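PDB 4D79: tRNA threonylcarbamoyladenosine dehydratase, which catalyses the ATP-dependent dehydration of threonylcarbamoyladenosine at position 37 of tRNAs to its cyclic form and can also accept sulfur from the cysteine desulfurase CsdA in vitro. Local coordinates for residues D61-H75 against N80-R92. Numbering follows the deposited sequence. Where two conformers were deposited one is given.
Sequences DMDDVCVTNTNRQIH and NVGLAKAEVMAER. With ATP (adenosine-5'-triphosphate), chain K.
K85, in the first turn of helix 85-96, runs through the loop 61-75 to the ATP, in the nucleotide site of the Rossmann-like fold of the HesA/MoeB/ThiF family. The tight part is the buried core of K85, V65 and H75. The lysine chain is extended beyond CG, long enough to pass V65 CG2; its CB lies over the rim of one H75 ring face and CG comes 3.7 Å from H75 CE1. At the far end NZ donates to Q73 OE1 (3.0 Å), in the carbonyl plane on a lone pair, and to ATP O3' (2.8 Å). An amide suits Q73 because its other end, NE2, donates to ATP O2B. D61, a carboxylate, takes both ribose hydroxyls, O2' on OD1 and O3' on OD2. A methionine in place of K85 would probably leave Q73 OE1 and ATP O3' without this donor and take one positive charge, beside that of R72, from the phosphates. I74 CG2 also packs on M89 SD, 3.7 Å away. Around the type II turn N80-L83 the packing is looser and exposed: backbone bonds do much of the joining, with N80 ND2 adding one to H75 O. G82, whose positive phi suits glycine, donates its N-H to V65 O, and V65 N reaches L83 O at 2.7 Å, the N-H...O angle 167°.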
loop_
_atom_site.group_PDB
_atom_site.type_symbol
_atom_site.label_atom_id
_atom_site.label_comp_id
_atom_site.label_asym_id
_atom_site.label_seq_id
_atom_site.Cartn_x
_atom_site.Cartn_y
_atom_site.Cartn_z
ATOM N N ASP B 61 12.889 15.219 -5.335
ATOM C CA ASP B 61 13.890 14.154 -5.327
ATOM C C ASP B 61 14.825 14.420 -6.501
ATOM O O ASP B 61 14.374 14.874 -7.546
ATOM C CB ASP B 61 13.232 12.773 -5.471
ATOM C CG ASP B 61 14.055 11.638 -4.877
ATOM O OD1 ASP B 61 15.301 11.648 -4.975
ATOM O OD2 ASP B 61 13.435 10.718 -4.306
ATOM N N MET B 62 16.118 14.096 -6.358
ATOM C CA MET B 62 16.970 14.138 -7.550
ATOM C C MET B 62 17.562 12.780 -7.883
ATOM O O MET B 62 18.438 12.691 -8.760
ATOM C CB MET B 62 18.065 15.217 -7.440
ATOM C CG MET B 62 19.153 15.023 -6.446
ATOM S SD MET B 62 20.290 16.440 -6.406
ATOM C CE MET B 62 20.502 16.802 -8.145
ATOM N N ASP B 63 17.079 11.704 -7.267
ATOM C CA ASP B 63 17.668 10.400 -7.545
ATOM C C ASP B 63 17.015 9.767 -8.770
ATOM O O ASP B 63 15.934 10.172 -9.217
ATOM C CB ASP B 63 17.539 9.476 -6.332
ATOM C CG ASP B 63 18.502 8.296 -6.385
ATOM O OD1 ASP B 63 19.457 8.322 -7.197
ATOM O OD2 ASP B 63 18.300 7.337 -5.611
ATOM N N ASP B 64 17.716 8.782 -9.326
ATOM C CA ASP B 64 17.290 8.031 -10.495
ATOM C C ASP B 64 16.734 6.669 -10.087
ATOM O O ASP B 64 17.113 6.117 -9.050
ATOM C CB ASP B 64 18.464 7.826 -11.456
ATOM C CG ASP B 64 19.013 9.126 -12.016
ATOM O OD1 ASP B 64 18.269 10.127 -12.095
ATOM O OD2 ASP B 64 20.201 9.141 -12.395
ATOM N N VAL B 65 15.864 6.110 -10.942
ATOM C CA VAL B 65 15.322 4.773 -10.735
ATOM C C VAL B 65 16.435 3.745 -10.910
ATOM O O VAL B 65 17.129 3.727 -11.933
ATOM C CB VAL B 65 14.145 4.504 -11.694
ATOM C CG1 VAL B 65 13.615 3.094 -11.524
ATOM C CG2 VAL B 65 13.002 5.498 -11.465
ATOM N N CYS B 66 16.598 2.872 -9.908
ATOM C CA CYS B 66 17.601 1.814 -9.920
ATOM C C CYS B 66 16.922 0.451 -9.865
ATOM O O CYS B 66 15.902 0.282 -9.197
ATOM C CB CYS B 66 18.572 1.936 -8.728
ATOM S SG CYS B 66 19.566 3.447 -8.680
ATOM N N VAL B 67 17.521 -0.538 -10.538
ATOM C CA VAL B 67 16.908 -1.867 -10.603
ATOM C C VAL B 67 16.696 -2.413 -9.198
ATOM O O VAL B 67 15.700 -3.113 -8.938
ATOM C CB VAL B 67 17.755 -2.829 -11.462
ATOM C CG1 VAL B 67 19.118 -3.061 -10.850
ATOM C CG2 VAL B 67 17.015 -4.155 -11.605
ATOM N N THR B 68 17.565 -2.033 -8.256
ATOM C CA THR B 68 17.440 -2.494 -6.880
ATOM C C THR B 68 16.273 -1.845 -6.150
ATOM O O THR B 68 15.953 -2.303 -5.042
ATOM C CB THR B 68 18.731 -2.254 -6.072
ATOM O OG1 THR B 68 19.008 -0.854 -6.012
ATOM C CG2 THR B 68 19.966 -2.999 -6.666
ATOM N N ASN B 69 15.635 -0.817 -6.745
ATOM C CA ASN B 69 14.398 -0.245 -6.207
ATOM C C ASN B 69 13.174 -1.146 -6.397
ATOM O O ASN B 69 12.118 -0.863 -5.816
ATOM C CB ASN B 69 14.033 1.093 -6.866
ATOM C CG ASN B 69 15.090 2.188 -6.724
ATOM O OD1 ASN B 69 15.035 3.154 -7.479
ATOM N ND2 ASN B 69 16.017 2.066 -5.780
ATOM N N THR B 70 13.290 -2.206 -7.183
ATOM C CA THR B 70 12.142 -2.984 -7.632
ATOM C C THR B 70 11.348 -3.573 -6.481
ATOM O O THR B 70 10.130 -3.728 -6.593
ATOM C CB THR B 70 12.648 -4.077 -8.563
ATOM O OG1 THR B 70 13.233 -3.445 -9.706
ATOM C CG2 THR B 70 11.543 -5.022 -8.986
ATOM N N ASN B 71 12.009 -3.914 -5.374
ATOM C CA ASN B 71 11.296 -4.571 -4.301
ATOM C C ASN B 71 10.339 -3.662 -3.561
ATOM O O ASN B 71 9.520 -4.189 -2.808
ATOM C CB ASN B 71 12.258 -5.177 -3.288
ATOM C CG ASN B 71 13.102 -4.119 -2.566
ATOM O OD1 ASN B 71 13.554 -3.156 -3.175
ATOM N ND2 ASN B 71 13.301 -4.304 -1.243
ATOM N N ARG B 72 10.409 -2.327 -3.734
ATOM C CA ARG B 72 9.637 -1.469 -2.845
ATOM C C ARG B 72 9.191 -0.114 -3.396
ATOM O O ARG B 72 8.664 0.666 -2.610
ATOM C CB ARG B 72 10.461 -1.207 -1.571
ATOM C CG ARG B 72 11.682 -0.342 -1.869
ATOM C CD ARG B 72 12.785 -0.555 -0.870
ATOM N NE ARG B 72 13.879 0.395 -0.983
ATOM C CZ ARG B 72 14.921 0.266 -1.796
ATOM N NH1 ARG B 72 15.030 -0.765 -2.611
ATOM N NH2 ARG B 72 15.861 1.190 -1.789
ATOM N N GLN B 73 9.344 0.208 -4.686
ATOM C CA GLN B 73 9.028 1.527 -5.226
ATOM C C GLN B 73 8.142 1.402 -6.465
ATOM O O GLN B 73 8.429 0.627 -7.384
ATOM C CB GLN B 73 10.328 2.311 -5.535
ATOM C CG GLN B 73 11.237 2.343 -4.308
ATOM C CD GLN B 73 12.464 3.234 -4.430
ATOM O OE1 GLN B 73 12.545 4.122 -5.266
ATOM N NE2 GLN B 73 13.408 3.016 -3.553
ATOM N N ILE B 74 7.041 2.148 -6.475
ATOM C CA ILE B 74 6.016 1.899 -7.480
ATOM C C ILE B 74 6.487 2.237 -8.893
ATOM O O ILE B 74 5.938 1.705 -9.865
ATOM C CB ILE B 74 4.754 2.684 -7.092
ATOM C CG1 ILE B 74 3.542 2.199 -7.916
ATOM C CG2 ILE B 74 4.985 4.150 -7.260
ATOM C CD1 ILE B 74 2.239 2.778 -7.500
ATOM N N HIS B 75 7.464 3.111 -9.030
ATOM C CA HIS B 75 7.986 3.534 -10.330
ATOM C C HIS B 75 9.109 2.649 -10.846
ATOM O O HIS B 75 9.605 2.891 -11.954
ATOM C CB HIS B 75 8.489 4.977 -10.260
ATOM C CG HIS B 75 9.415 5.211 -9.111
ATOM N ND1 HIS B 75 10.621 4.540 -8.963
ATOM C CD2 HIS B 75 9.281 5.998 -8.023
ATOM C CE1 HIS B 75 11.183 4.919 -7.830
ATOM N NE2 HIS B 75 10.387 5.800 -7.244
ATOM N N ASN B 80 11.833 2.043 -16.763
ATOM C CA ASN B 80 12.110 3.297 -16.068
ATOM C C ASN B 80 13.520 3.383 -15.500
ATOM O O ASN B 80 13.926 4.472 -15.067
ATOM C CB ASN B 80 11.111 3.488 -14.928
ATOM C CG ASN B 80 9.710 3.680 -15.432
ATOM O OD1 ASN B 80 9.500 4.038 -16.588
ATOM N ND2 ASN B 80 8.750 3.488 -14.566
ATOM N N VAL B 81 14.270 2.277 -15.481
ATOM C CA VAL B 81 15.584 2.282 -14.850
ATOM C C VAL B 81 16.466 3.304 -15.543
ATOM O O VAL B 81 16.575 3.317 -16.772
ATOM C CB VAL B 81 16.212 0.880 -14.903
ATOM C CG1 VAL B 81 17.666 0.925 -14.376
ATOM C CG2 VAL B 81 15.382 -0.093 -14.105
ATOM N N GLY B 82 17.121 4.159 -14.753
ATOM C CA GLY B 82 17.972 5.214 -15.274
ATOM C C GLY B 82 17.319 6.575 -15.420
ATOM O O GLY B 82 18.034 7.554 -15.633
ATOM N N LEU B 83 15.994 6.666 -15.337
ATOM C CA LEU B 83 15.267 7.926 -15.392
ATOM C C LEU B 83 15.139 8.541 -13.994
ATOM O O LEU B 83 15.230 7.858 -12.968
ATOM C CB LEU B 83 13.886 7.688 -16.007
ATOM C CG LEU B 83 13.927 7.009 -17.378
ATOM C CD1 LEU B 83 12.530 6.719 -17.911
ATOM C CD2 LEU B 83 14.706 7.849 -18.364
ATOM N N ALA B 84 14.909 9.850 -13.965
ATOM C CA ALA B 84 14.709 10.549 -12.701
ATOM C C ALA B 84 13.411 10.088 -12.046
ATOM O O ALA B 84 12.341 10.107 -12.667
ATOM C CB ALA B 84 14.697 12.065 -12.926
ATOM N N LYS B 85 13.508 9.670 -10.778
ATOM C CA LYS B 85 12.347 9.162 -10.061
ATOM C C LYS B 85 11.194 10.156 -10.061
ATOM O O LYS B 85 10.024 9.766 -10.224
ATOM C CB LYS B 85 12.697 8.840 -8.613
ATOM C CG LYS B 85 13.572 7.704 -8.370
ATOM C CD LYS B 85 13.827 7.577 -6.873
ATOM C CE LYS B 85 14.645 6.310 -6.569
ATOM N NZ LYS B 85 14.819 6.094 -5.124
ATOM N N ALA B 86 11.490 11.432 -9.762
ATOM C CA ALA B 86 10.412 12.410 -9.600
ATOM C C ALA B 86 9.688 12.642 -10.916
ATOM O O ALA B 86 8.461 12.765 -10.948
ATOM C CB ALA B 86 10.954 13.719 -9.045
ATOM N N GLU B 87 10.430 12.639 -12.023
ATOM C CA GLU B 87 9.815 12.831 -13.329
ATOM C C GLU B 87 8.980 11.616 -13.741
ATOM O O GLU B 87 7.917 11.772 -14.344
ATOM C CB GLU B 87 10.898 13.101 -14.372
ATOM C CG GLU B 87 10.363 13.645 -15.661
ATOM C CD GLU B 87 9.646 14.959 -15.449
ATOM O OE1 GLU B 87 10.230 15.827 -14.766
ATOM O OE2 GLU B 87 8.496 15.111 -15.919
ATOM N N VAL B 88 9.477 10.395 -13.487
ATOM C CA VAL B 88 8.711 9.182 -13.770
ATOM C C VAL B 88 7.400 9.182 -12.993
ATOM O O VAL B 88 6.326 8.874 -13.533
ATOM C CB VAL B 88 9.558 7.938 -13.429
ATOM C CG1 VAL B 88 8.705 6.651 -13.480
ATOM C CG2 VAL B 88 10.721 7.819 -14.374
ATOM N N MET B 89 7.477 9.513 -11.703
ATOM C CA MET B 89 6.292 9.546 -10.869
ATOM C C MET B 89 5.342 10.665 -11.295
ATOM O O MET B 89 4.117 10.491 -11.260
ATOM C CB MET B 89 6.708 9.700 -9.409
ATOM C CG MET B 89 5.641 9.333 -8.431
ATOM S SD MET B 89 5.183 7.589 -8.532
ATOM C CE MET B 89 3.446 7.674 -8.195
ATOM N N ALA B 90 5.871 11.805 -11.738
ATOM C CA ALA B 90 4.994 12.879 -12.208
ATOM C C ALA B 90 4.209 12.458 -13.446
ATOM O O ALA B 90 3.021 12.768 -13.574
ATOM C CB ALA B 90 5.794 14.135 -12.517
ATOM N N GLU B 91 4.865 11.772 -14.387
ATOM C CA GLU B 91 4.164 11.312 -15.580
ATOM C C GLU B 91 3.078 10.308 -15.226
ATOM O O GLU B 91 2.011 10.274 -15.859
ATOM C CB GLU B 91 5.141 10.690 -16.576
ATOM C CG GLU B 91 4.460 10.361 -17.885
ATOM C CD GLU B 91 3.829 11.592 -18.525
ATOM O OE1 GLU B 91 4.353 12.714 -18.313
ATOM O OE2 GLU B 91 2.783 11.440 -19.193
ATOM N N ARG B 92 3.347 9.452 -14.242
ATOM C CA ARG B 92 2.326 8.531 -13.778
ATOM C C ARG B 92 1.137 9.274 -13.181
ATOM O O ARG B 92 -0.021 8.911 -13.441
ATOM C CB ARG B 92 2.929 7.580 -12.758
ATOM C CG ARG B 92 1.968 6.519 -12.334
ATOM C CD ARG B 92 2.637 5.474 -11.433
ATOM N NE ARG B 92 1.601 4.710 -10.778
ATOM C CZ ARG B 92 0.965 3.689 -11.343
ATOM N NH1 ARG B 92 1.297 3.283 -12.572
ATOM N NH2 ARG B 92 -0.014 3.097 -10.681
HETATM P PG ATP K . 19.048 3.335 -2.478
HETATM O O1G ATP K . 19.556 1.914 -2.490
HETATM O O2G ATP K . 19.015 4.000 -3.833
HETATM O O3G ATP K . 19.607 4.176 -1.354
HETATM P PB ATP K . 16.489 4.396 -1.850
HETATM O O1B ATP K . 17.173 5.438 -0.993
HETATM O O2B ATP K . 15.774 4.761 -3.139
HETATM O O3B ATP K . 17.493 3.161 -2.109
HETATM P PA ATP K . 14.380 4.375 0.017
HETATM O O1A ATP K . 15.118 4.581 1.335
HETATM O O2A ATP K . 13.144 3.516 -0.000
HETATM O O3A ATP K . 15.414 3.624 -0.948
HETATM O "O5'" ATP K . 14.068 5.797 -0.707
HETATM C "C5'" ATP K . 14.407 7.084 -0.154
HETATM C "C4'" ATP K . 14.201 8.285 -1.088
HETATM O "O4'" ATP K . 14.335 9.571 -0.403
HETATM C "C3'" ATP K . 15.213 8.311 -2.227
HETATM O "O3'" ATP K . 14.571 8.347 -3.512
HETATM C "C2'" ATP K . 16.000 9.587 -1.993
HETATM O "O2'" ATP K . 16.475 10.160 -3.203
HETATM C "C1'" ATP K . 15.023 10.505 -1.277
HETATM N N9 ATP K . 15.739 11.662 -0.653
HETATM C C8 ATP K . 16.822 11.512 0.154
HETATM N N7 ATP K . 17.312 12.704 0.585
HETATM C C5 ATP K . 16.540 13.649 0.042
HETATM C C6 ATP K . 16.526 15.114 0.125
HETATM N N6 ATP K . 17.461 15.731 0.851
HETATM N N1 ATP K . 15.603 15.801 -0.552
HETATM C C2 ATP K . 14.681 15.166 -1.311
HETATM N N3 ATP K . 14.632 13.821 -1.433
HETATM C C4 ATP K . 15.513 12.994 -0.784
HETATM O O HOH W 1 14.146 12.432 -9.190
#